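PDB 4APL: apical membrane antigen 1 from Neospora caninum, which probably acts at the moving junction of host-cell invasion, as a parasite surface adhesin that in relatives binds rhoptry neck protein RON2. Local coordinates for residues L374-F385 with Q396-I405; F385-R395 with S409-C420. All coordinates share one frame; numbering follows the deposited sequence.

Contact 1 (L374-F385 with Q396-I405); sequences LQCRSSEFPETF and QKTSCVGGQI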
loop_
_atom_site.group_PDB
_atom_site.type_symbol
_atom_site.label_atom_id
_atom_site.label_comp_id
_atom_site.label_asym_id
_atom_site.label_seq_id
_atom_site.Cartn_x
_atom_site.Cartn_y
_atom_site.Cartn_z
ATOM N N LEU A 374 5.764 20.008 -8.019
ATOM C CA LEU A 374 4.784 20.252 -9.064
ATOM C C LEU A 374 4.572 21.742 -9.342
ATOM O O LEU A 374 3.665 22.114 -10.091
ATOM C CB LEU A 374 3.460 19.578 -8.715
ATOM C CG LEU A 374 3.297 18.106 -9.091
ATOM C CD1 LEU A 374 1.955 17.586 -8.602
ATOM C CD2 LEU A 374 3.426 17.908 -10.592
ATOM N N GLN A 375 5.433 22.584 -8.778
ATOM C CA GLN A 375 5.198 24.025 -8.760
ATOM C C GLN A 375 6.039 24.798 -9.761
ATOM O O GLN A 375 7.131 24.377 -10.132
ATOM C CB GLN A 375 5.400 24.589 -7.362
ATOM C CG GLN A 375 4.228 24.330 -6.442
ATOM C CD GLN A 375 4.425 24.947 -5.075
ATOM O OE1 GLN A 375 5.509 25.452 -4.757
ATOM N NE2 GLN A 375 3.379 24.912 -4.255
ATOM N N CYS A 376 5.519 25.944 -10.181
ATOM C CA CYS A 376 6.115 26.706 -11.258
ATOM C C CYS A 376 5.664 28.159 -11.174
ATOM O O CYS A 376 4.681 28.479 -10.505
ATOM C CB CYS A 376 5.718 26.104 -12.613
ATOM S SG CYS A 376 3.928 25.974 -12.889
ATOM N N ARG A 377 6.398 29.036 -11.845
ATOM C CA ARG A 377 5.863 30.327 -12.248
ATOM C C ARG A 377 6.009 30.479 -13.759
ATOM O O ARG A 377 6.964 29.966 -14.353
ATOM C CB ARG A 377 6.602 31.462 -11.553
ATOM C CG ARG A 377 6.617 31.386 -10.041
ATOM C CD ARG A 377 7.566 32.444 -9.517
ATOM N NE ARG A 377 7.827 32.311 -8.092
ATOM C CZ ARG A 377 8.677 33.082 -7.430
ATOM N NH1 ARG A 377 9.331 34.034 -8.076
ATOM N NH2 ARG A 377 8.870 32.903 -6.133
ATOM N N SER A 378 5.070 31.202 -14.367
ATOM C CA SER A 378 5.033 31.379 -15.820
ATOM C C SER A 378 6.315 32.047 -16.316
ATOM O O SER A 378 6.875 31.658 -17.343
ATOM C CB SER A 378 3.817 32.218 -16.225
ATOM O OG SER A 378 2.849 32.246 -15.187
ATOM N N SER A 379 6.776 33.040 -15.560
ATOM C CA SER A 379 8.009 33.763 -15.864
ATOM C C SER A 379 9.241 32.852 -15.967
ATOM O O SER A 379 10.246 33.237 -16.556
ATOM C CB SER A 379 8.249 34.833 -14.800
ATOM O OG SER A 379 7.207 34.822 -13.837
ATOM N N GLU A 380 9.157 31.654 -15.389
ATOM C CA GLU A 380 10.294 30.728 -15.326
ATOM C C GLU A 380 10.090 29.498 -16.200
ATOM O O GLU A 380 11.047 28.815 -16.581
ATOM C CB GLU A 380 10.523 30.271 -13.888
ATOM C CG GLU A 380 11.618 31.024 -13.160
ATOM C CD GLU A 380 11.266 31.266 -11.709
ATOM O OE1 GLU A 380 11.517 30.368 -10.871
ATOM O OE2 GLU A 380 10.702 32.342 -11.416
ATOM N N PHE A 381 8.828 29.203 -16.482
ATOM C CA PHE A 381 8.456 27.960 -17.117
ATOM C C PHE A 381 7.658 28.301 -18.359
ATOM O O PHE A 381 6.438 28.397 -18.302
ATOM C CB PHE A 381 7.613 27.117 -16.157
ATOM C CG PHE A 381 7.472 25.684 -16.575
ATOM C CD1 PHE A 381 6.690 25.339 -17.669
ATOM C CD2 PHE A 381 8.137 24.685 -15.886
ATOM C CE1 PHE A 381 6.581 24.024 -18.070
ATOM C CE2 PHE A 381 8.025 23.363 -16.276
ATOM C CZ PHE A 381 7.250 23.034 -17.374
ATOM N N PRO A 382 8.348 28.496 -19.490
ATOM C CA PRO A 382 7.678 28.835 -20.743
ATOM C C PRO A 382 6.736 27.726 -21.237
ATOM O O PRO A 382 6.903 26.548 -20.899
ATOM C CB PRO A 382 8.845 29.003 -21.717
ATOM C CG PRO A 382 9.902 28.089 -21.185
ATOM C CD PRO A 382 9.778 28.192 -19.691
ATOM N N GLU A 383 5.741 28.124 -22.021
ATOM C CA GLU A 383 4.852 27.188 -22.688
ATOM C C GLU A 383 5.618 26.381 -23.739
ATOM O O GLU A 383 6.540 26.886 -24.373
ATOM C CB GLU A 383 3.715 27.965 -23.344
ATOM C CG GLU A 383 2.576 27.118 -23.871
ATOM C CD GLU A 383 1.276 27.889 -23.895
ATOM O OE1 GLU A 383 0.888 28.425 -22.831
ATOM O OE2 GLU A 383 0.653 27.967 -24.975
ATOM N N THR A 384 5.230 25.129 -23.931
ATOM C CA THR A 384 5.968 24.258 -24.825
ATOM C C THR A 384 5.045 23.341 -25.631
ATOM O O THR A 384 3.963 22.971 -25.170
ATOM C CB THR A 384 7.036 23.462 -24.046
ATOM O OG1 THR A 384 8.290 23.564 -24.726
ATOM C CG2 THR A 384 6.640 21.981 -23.853
ATOM N N PHE A 385 5.458 23.014 -26.851
ATOM C CA PHE A 385 4.671 22.149 -27.717
ATOM C C PHE A 385 5.535 21.084 -28.367
ATOM O O PHE A 385 6.547 21.393 -28.993
ATOM C CB PHE A 385 3.990 22.978 -28.791
ATOM C CG PHE A 385 2.821 23.752 -28.291
ATOM C CD1 PHE A 385 1.574 23.160 -28.201
ATOM C CD2 PHE A 385 2.966 25.067 -27.892
ATOM C CE1 PHE A 385 0.482 23.869 -27.732
ATOM C CE2 PHE A 385 1.882 25.790 -27.423
ATOM C CZ PHE A 385 0.634 25.190 -27.344
ATOM N N GLN A 396 1.687 17.050 -27.157
ATOM C CA GLN A 396 1.858 17.489 -25.782
ATOM C C GLN A 396 1.796 19.026 -25.677
ATOM O O GLN A 396 2.316 19.741 -26.539
ATOM C CB GLN A 396 3.194 16.956 -25.252
ATOM C CG GLN A 396 3.521 17.362 -23.825
ATOM C CD GLN A 396 2.577 16.736 -22.824
ATOM O OE1 GLN A 396 2.021 17.418 -21.959
ATOM N NE2 GLN A 396 2.377 15.430 -22.945
ATOM N N LYS A 397 1.158 19.532 -24.626
ATOM C CA LYS A 397 1.258 20.949 -24.294
ATOM C C LYS A 397 1.573 21.188 -22.816
ATOM O O LYS A 397 0.728 20.969 -21.942
ATOM C CB LYS A 397 -0.015 21.701 -24.695
ATOM C CG LYS A 397 -0.019 23.168 -24.288
ATOM C CD LYS A 397 -1.432 23.683 -24.093
ATOM C CE LYS A 397 -1.477 25.197 -24.080
ATOM N NZ LYS A 397 -2.833 25.665 -24.473
ATOM N N THR A 398 2.783 21.673 -22.551
ATOM C CA THR A 398 3.225 21.969 -21.187
ATOM C C THR A 398 3.245 23.478 -20.932
ATOM O O THR A 398 3.730 24.247 -21.764
ATOM C CB THR A 398 4.633 21.395 -20.907
ATOM O OG1 THR A 398 4.806 20.159 -21.610
ATOM C CG2 THR A 398 4.824 21.155 -19.418
ATOM N N SER A 399 2.717 23.892 -19.782
ATOM C CA SER A 399 2.740 25.304 -19.386
ATOM C C SER A 399 2.562 25.467 -17.877
ATOM O O SER A 399 2.443 24.478 -17.150
ATOM C CB SER A 399 1.671 26.096 -20.138
ATOM O OG SER A 399 0.384 25.703 -19.720
ATOM N N CYS A 400 2.560 26.711 -17.404
ATOM C CA CYS A 400 2.313 26.969 -15.986
ATOM C C CYS A 400 0.975 27.666 -15.738
ATOM O O CYS A 400 0.835 28.865 -15.961
ATOM C CB CYS A 400 3.465 27.750 -15.344
ATOM S SG CYS A 400 3.359 27.844 -13.538
ATOM N N VAL A 401 -0.001 26.903 -15.259
ATOM C CA VAL A 401 -1.324 27.433 -15.002
ATOM C C VAL A 401 -1.622 27.454 -13.515
ATOM O O VAL A 401 -1.688 26.412 -12.871
ATOM C CB VAL A 401 -2.398 26.623 -15.743
ATOM C CG1 VAL A 401 -3.798 27.098 -15.363
ATOM C CG2 VAL A 401 -2.162 26.718 -17.247
ATOM N N GLY A 402 -1.771 28.663 -12.983
ATOM C CA GLY A 402 -2.103 28.872 -11.586
ATOM C C GLY A 402 -1.117 28.193 -10.668
ATOM O O GLY A 402 -1.506 27.401 -9.810
ATOM N N GLY A 403 0.167 28.458 -10.889
ATOM C CA GLY A 403 1.223 28.010 -9.977
ATOM C C GLY A 403 1.677 26.565 -10.116
ATOM O O GLY A 403 2.644 26.155 -9.475
ATOM N N GLN A 404 0.990 25.788 -10.951
ATOM C CA GLN A 404 1.275 24.358 -11.076
ATOM C C GLN A 404 1.425 23.933 -12.532
ATOM O O GLN A 404 0.783 24.508 -13.407
ATOM C CB GLN A 404 0.171 23.547 -10.406
ATOM C CG GLN A 404 0.025 23.840 -8.923
ATOM C CD GLN A 404 -1.266 23.300 -8.341
ATOM O OE1 GLN A 404 -1.906 22.415 -8.920
ATOM N NE2 GLN A 404 -1.656 23.829 -7.184
ATOM N N ILE A 405 2.275 22.935 -12.786
ATOM C CA ILE A 405 2.500 22.446 -14.145
ATOM C C ILE A 405 1.169 22.051 -14.753
ATOM O O ILE A 405 0.395 21.319 -14.138
ATOM C CB ILE A 405 3.407 21.200 -14.175
ATOM C CG1 ILE A 405 4.614 21.389 -13.273
ATOM C CG2 ILE A 405 3.874 20.880 -15.594
ATOM C CD1 ILE A 405 5.658 20.313 -13.471
#
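F381 turns its ring away from its own amide (chi1 -165°), which carries the CE1-CZ edge to T398, whose CG2 methyl lies near the ring plane, 3.6 Å from CE1. C400 adopts a similar rotation (chi1 -170°), and its sulfur is thereby sent across to C376. The two SG atoms are joined at 2.1 Å in a disulfide with a chi3 of 92°, close to the relaxed right angle. This is one of three disulfides in the small, cystine-rich C-terminal domain of the AMA1 ectodomain, domain III.

On one side of the disulfide, L374-C376 is fastened to the tight type I' turn V401-Q404, where G402 and G403 both have positive phi. C376 N gives a hydrogen bond to G403 O (3.0 Å), while I405 N reaches L374 O at 3.1 Å. Y235, on strand 235-241, packs against L374, and its hydroxyl donates a hydrogen bond to I405 O. Beyond F381 the chain becomes an edge strand, and T384 and T398 form an antiparallel hydrogen-bonded pair: T384 N meets T398 O at 2.8 Å, and T398 N returns to T384 O at 3.2 Å. Their side chains lie alongside one another, the T384 methyl against T398 OG1. On the other face of this sheet, F385 and K397 run side by side, with CE1 of the ring 3.6 Å from K397 CG, and the extended lysine goes on to cross E383 obliquely.

E383 OE2 and K397 NZ stay 4.2 Å apart, beyond a salt bridge, so their attraction is probably modest; the connection rests on the covalent sulfur link, four backbone bonds and apolar contacts.

Contact 2 (F385-R395 with S409-C420); sequences FGSCDVQACKR and SVDCTAEEQNDC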
loop_
_atom_site.group_PDB
_atom_site.type_symbol
_atom_site.label_atom_id
_atom_site.label_comp_id
_atom_site.label_asym_id
_atom_site.label_seq_id
_atom_site.Cartn_x
_atom_site.Cartn_y
_atom_site.Cartn_z
ATOM N N PHE A 385 5.458 23.014 -26.851
ATOM C CA PHE A 385 4.671 22.149 -27.717
ATOM C C PHE A 385 5.535 21.084 -28.367
ATOM O O PHE A 385 6.547 21.393 -28.993
ATOM C CB PHE A 385 3.990 22.978 -28.791
ATOM C CG PHE A 385 2.821 23.752 -28.291
ATOM C CD1 PHE A 385 1.574 23.160 -28.201
ATOM C CD2 PHE A 385 2.966 25.067 -27.892
ATOM C CE1 PHE A 385 0.482 23.869 -27.732
ATOM C CE2 PHE A 385 1.882 25.790 -27.423
ATOM C CZ PHE A 385 0.634 25.190 -27.344
ATOM N N GLY A 386 5.128 19.827 -28.230
ATOM C CA GLY A 386 5.858 18.730 -28.857
ATOM C C GLY A 386 5.468 18.532 -30.311
ATOM O O GLY A 386 4.624 19.251 -30.852
ATOM N N SER A 387 6.079 17.546 -30.953
ATOM C CA SER A 387 5.699 17.204 -32.308
ATOM C C SER A 387 4.431 16.377 -32.280
ATOM O O SER A 387 4.142 15.729 -31.284
ATOM C CB SER A 387 6.818 16.422 -32.976
ATOM O OG SER A 387 8.026 17.147 -32.886
ATOM N N CYS A 388 3.684 16.389 -33.378
ATOM C CA CYS A 388 2.452 15.625 -33.456
ATOM C C CYS A 388 2.772 14.153 -33.268
ATOM O O CYS A 388 3.604 13.596 -33.980
ATOM C CB CYS A 388 1.750 15.866 -34.798
ATOM S SG CYS A 388 -0.029 15.499 -34.858
ATOM N N ASP A 389 2.174 13.550 -32.248
ATOM C CA ASP A 389 2.095 12.102 -32.163
ATOM C C ASP A 389 1.045 11.678 -33.181
ATOM O O ASP A 389 -0.157 11.832 -32.952
ATOM C CB ASP A 389 1.705 11.678 -30.740
ATOM C CG ASP A 389 1.293 10.216 -30.640
ATOM O OD1 ASP A 389 1.336 9.493 -31.662
ATOM O OD2 ASP A 389 0.910 9.792 -29.525
ATOM N N VAL A 390 1.512 11.197 -34.330
ATOM C CA VAL A 390 0.662 11.040 -35.506
ATOM C C VAL A 390 -0.369 9.933 -35.327
ATOM O O VAL A 390 -1.458 9.995 -35.891
ATOM C CB VAL A 390 1.489 10.773 -36.777
ATOM C CG1 VAL A 390 2.420 11.945 -37.060
ATOM C CG2 VAL A 390 2.270 9.469 -36.647
ATOM N N GLN A 391 -0.018 8.931 -34.527
ATOM C CA GLN A 391 -0.874 7.770 -34.310
ATOM C C GLN A 391 -2.145 8.165 -33.562
ATOM O O GLN A 391 -3.160 7.471 -33.633
ATOM C CB GLN A 391 -0.107 6.683 -33.543
ATOM C CG GLN A 391 -0.984 5.619 -32.894
ATOM C CD GLN A 391 -0.607 5.361 -31.443
ATOM O OE1 GLN A 391 -0.230 4.242 -31.086
ATOM N NE2 GLN A 391 -0.693 6.399 -30.602
ATOM N N ALA A 392 -2.087 9.291 -32.860
ATOM C CA ALA A 392 -3.228 9.762 -32.082
ATOM C C ALA A 392 -3.656 11.161 -32.493
ATOM O O ALA A 392 -4.619 11.701 -31.954
ATOM C CB ALA A 392 -2.904 9.724 -30.599
ATOM N N CYS A 393 -2.931 11.737 -33.452
ATOM C CA CYS A 393 -3.122 13.125 -33.892
ATOM C C CYS A 393 -3.410 14.125 -32.775
ATOM O O CYS A 393 -4.295 14.975 -32.909
ATOM C CB CYS A 393 -4.176 13.229 -34.999
ATOM S SG CYS A 393 -3.671 14.313 -36.359
ATOM N N LYS A 394 -2.671 13.990 -31.672
ATOM C CA LYS A 394 -2.527 15.050 -30.672
ATOM C C LYS A 394 -1.041 15.357 -30.430
ATOM O O LYS A 394 -0.147 14.638 -30.918
ATOM C CB LYS A 394 -3.220 14.685 -29.346
ATOM C CG LYS A 394 -4.563 13.970 -29.469
ATOM C CD LYS A 394 -5.617 14.778 -30.220
ATOM C CE LYS A 394 -6.660 15.361 -29.280
ATOM N NZ LYS A 394 -7.325 16.567 -29.851
ATOM N N ARG A 395 -0.785 16.446 -29.705
ATOM C CA ARG A 395 0.568 16.794 -29.281
ATOM C C ARG A 395 0.562 17.256 -27.833
ATOM O O ARG A 395 -0.448 17.758 -27.331
ATOM C CB ARG A 395 1.190 17.861 -30.196
ATOM C CG ARG A 395 0.548 19.241 -30.106
ATOM C CD ARG A 395 0.878 20.116 -31.310
ATOM N NE ARG A 395 0.088 21.344 -31.306
ATOM C CZ ARG A 395 0.541 22.525 -31.711
ATOM N NH1 ARG A 395 1.782 22.636 -32.164
ATOM N NH2 ARG A 395 -0.236 23.598 -31.654
ATOM N N SER A 409 -2.845 17.147 -23.623
ATOM C CA SER A 409 -2.790 16.926 -25.070
ATOM C C SER A 409 -3.728 17.902 -25.757
ATOM O O SER A 409 -4.812 18.196 -25.245
ATOM C CB SER A 409 -3.231 15.509 -25.410
ATOM O OG SER A 409 -2.177 14.582 -25.220
ATOM N N VAL A 410 -3.310 18.415 -26.910
ATOM C CA VAL A 410 -4.148 19.335 -27.680
ATOM C C VAL A 410 -4.067 19.010 -29.172
ATOM O O VAL A 410 -3.273 18.167 -29.592
ATOM C CB VAL A 410 -3.784 20.828 -27.435
ATOM C CG1 VAL A 410 -4.060 21.236 -25.996
ATOM C CG2 VAL A 410 -2.339 21.114 -27.809
ATOM N N ASP A 411 -4.891 19.686 -29.965
ATOM C CA ASP A 411 -4.868 19.525 -31.413
ATOM C C ASP A 411 -3.493 19.869 -31.989
ATOM O O ASP A 411 -2.838 20.826 -31.549
ATOM C CB ASP A 411 -5.940 20.409 -32.069
ATOM C CG ASP A 411 -7.364 19.924 -31.796
ATOM O OD1 ASP A 411 -7.645 18.719 -31.994
ATOM O OD2 ASP A 411 -8.212 20.762 -31.407
ATOM N N CYS A 412 -3.064 19.070 -32.962
ATOM C CA CYS A 412 -1.963 19.433 -33.846
ATOM C C CYS A 412 -2.372 20.560 -34.803
ATOM O O CYS A 412 -3.566 20.817 -35.009
ATOM C CB CYS A 412 -1.508 18.201 -34.640
ATOM S SG CYS A 412 -0.939 16.843 -33.591
ATOM N N THR A 413 -1.384 21.224 -35.399
ATOM C CA THR A 413 -1.662 22.236 -36.427
ATOM C C THR A 413 -2.185 21.596 -37.709
ATOM O O THR A 413 -2.016 20.392 -37.929
ATOM C CB THR A 413 -0.419 23.085 -36.764
ATOM O OG1 THR A 413 0.687 22.223 -37.052
ATOM C CG2 THR A 413 -0.056 23.995 -35.598
ATOM N N ALA A 414 -2.814 22.407 -38.558
ATOM C CA ALA A 414 -3.216 21.969 -39.897
ATOM C C ALA A 414 -2.065 21.280 -40.638
ATOM O O ALA A 414 -2.207 20.160 -41.130
ATOM C CB ALA A 414 -3.744 23.145 -40.705
ATOM N N GLU A 415 -0.918 21.940 -40.699
ATOM C CA GLU A 415 0.239 21.333 -41.329
ATOM C C GLU A 415 0.510 19.931 -40.782
ATOM O O GLU A 415 0.553 18.966 -41.542
ATOM C CB GLU A 415 1.473 22.225 -41.191
ATOM C CG GLU A 415 2.674 21.711 -41.968
ATOM C CD GLU A 415 2.301 21.145 -43.330
ATOM O OE1 GLU A 415 1.304 21.616 -43.934
ATOM O OE2 GLU A 415 3.003 20.218 -43.793
ATOM N N GLU A 416 0.643 19.821 -39.463
ATOM C CA GLU A 416 0.952 18.546 -38.812
ATOM C C GLU A 416 -0.072 17.444 -39.101
ATOM O O GLU A 416 0.297 16.276 -39.213
ATOM C CB GLU A 416 1.101 18.742 -37.301
ATOM C CG GLU A 416 2.369 19.471 -36.883
ATOM C CD GLU A 416 2.326 19.938 -35.439
ATOM O OE1 GLU A 416 1.218 20.227 -34.937
ATOM O OE2 GLU A 416 3.400 20.019 -34.806
ATOM N N GLN A 417 -1.344 17.833 -39.228
ATOM C CA GLN A 417 -2.482 16.908 -39.404
ATOM C C GLN A 417 -2.424 16.082 -40.699
ATOM O O GLN A 417 -3.134 15.087 -40.851
ATOM C CB GLN A 417 -3.810 17.683 -39.357
ATOM C CG GLN A 417 -4.324 18.031 -37.962
ATOM C CD GLN A 417 -5.736 18.603 -37.976
ATOM O OE1 GLN A 417 -6.068 19.495 -37.196
ATOM N NE2 GLN A 417 -6.572 18.092 -38.870
ATOM N N ASN A 418 -1.591 16.511 -41.635
ATOM C CA ASN A 418 -1.481 15.838 -42.915
ATOM C C ASN A 418 -0.536 14.647 -42.849
ATOM O O ASN A 418 -0.138 14.109 -43.884
ATOM C CB ASN A 418 -1.026 16.817 -44.004
ATOM C CG ASN A 418 -2.054 17.898 -44.285
ATOM O OD1 ASN A 418 -1.715 18.968 -44.787
ATOM N ND2 ASN A 418 -3.314 17.625 -43.962
ATOM N N ASP A 419 -0.162 14.253 -41.635
ATOM C CA ASP A 419 0.574 13.004 -41.424
ATOM C C ASP A 419 -0.240 12.020 -40.584
ATOM O O ASP A 419 0.235 10.928 -40.247
ATOM C CB ASP A 419 1.930 13.267 -40.771
ATOM C CG ASP A 419 2.894 13.983 -41.696
ATOM O OD1 ASP A 419 2.622 14.046 -42.916
ATOM O OD2 ASP A 419 3.927 14.481 -41.196
ATOM N N CYS A 420 -1.468 12.415 -40.256
ATOM C CA CYS A 420 -2.416 11.522 -39.614
ATOM C C CYS A 420 -3.301 10.850 -40.664
ATOM O O CYS A 420 -3.576 9.648 -40.591
ATOM C CB CYS A 420 -3.266 12.296 -38.608
ATOM S SG CYS A 420 -2.291 13.206 -37.384
#
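R395 and V410 form an antiparallel hydrogen-bonded pair in the central hairpin of domain III: R395 N to V410 O and V410 N to R395 O are both 3.0 Å. The arginine makes a third bond, from NE to D411 O at 3.0 Å. Beside it K394 NZ reaches D411 OD1 in a salt bridge whose hydrogen bond is weak.

R395 NH1 faces E416 OE1 only as a long charge contact, the oxygen lying well off the guanidinium plane, which stands 86° from the carboxylate. That oxygen is instead gripped by T413 N at 2.8 Å; with the weak return bond from E416 N to T413 OG1, this makes a capping box on the short helix. C393 and K394 both face D389 in a G1 beta bulge.

The C388-C412 disulfide ties the loop before strand 394-401 to the residue just after strand 404-411, and C393-C420 ties it to the last modelled residue, beyond the short helix; V390 CG1 packs on D419 CB. The guanidinium of R395 is sandwiched: T413 N lies over one face, while F385 places CD1 3.7 Å above the centre of the other.

In the fold
Contacts 1 and 2 have centres about 20 Å apart and interlace along the chain, their segments alternating; the three disulfides tie the loops around a three-stranded antiparallel sheet, C400 being the cysteine within one of its strands. F385 belongs to both, and where they meet Q396 O probably accepts a hydrogen bond from G386 N at 3.3 Å, while K397 CB packs 3.9 Å from V410 CG2. Both lie towards one end of the elongated molecule, their centres about 31 and 38 Å from that of the chain. R244 secures the second contact to a neighbouring strand through D389 and S409. In relatives RON2 binds a groove in domain I, so neither contact probably forms that site.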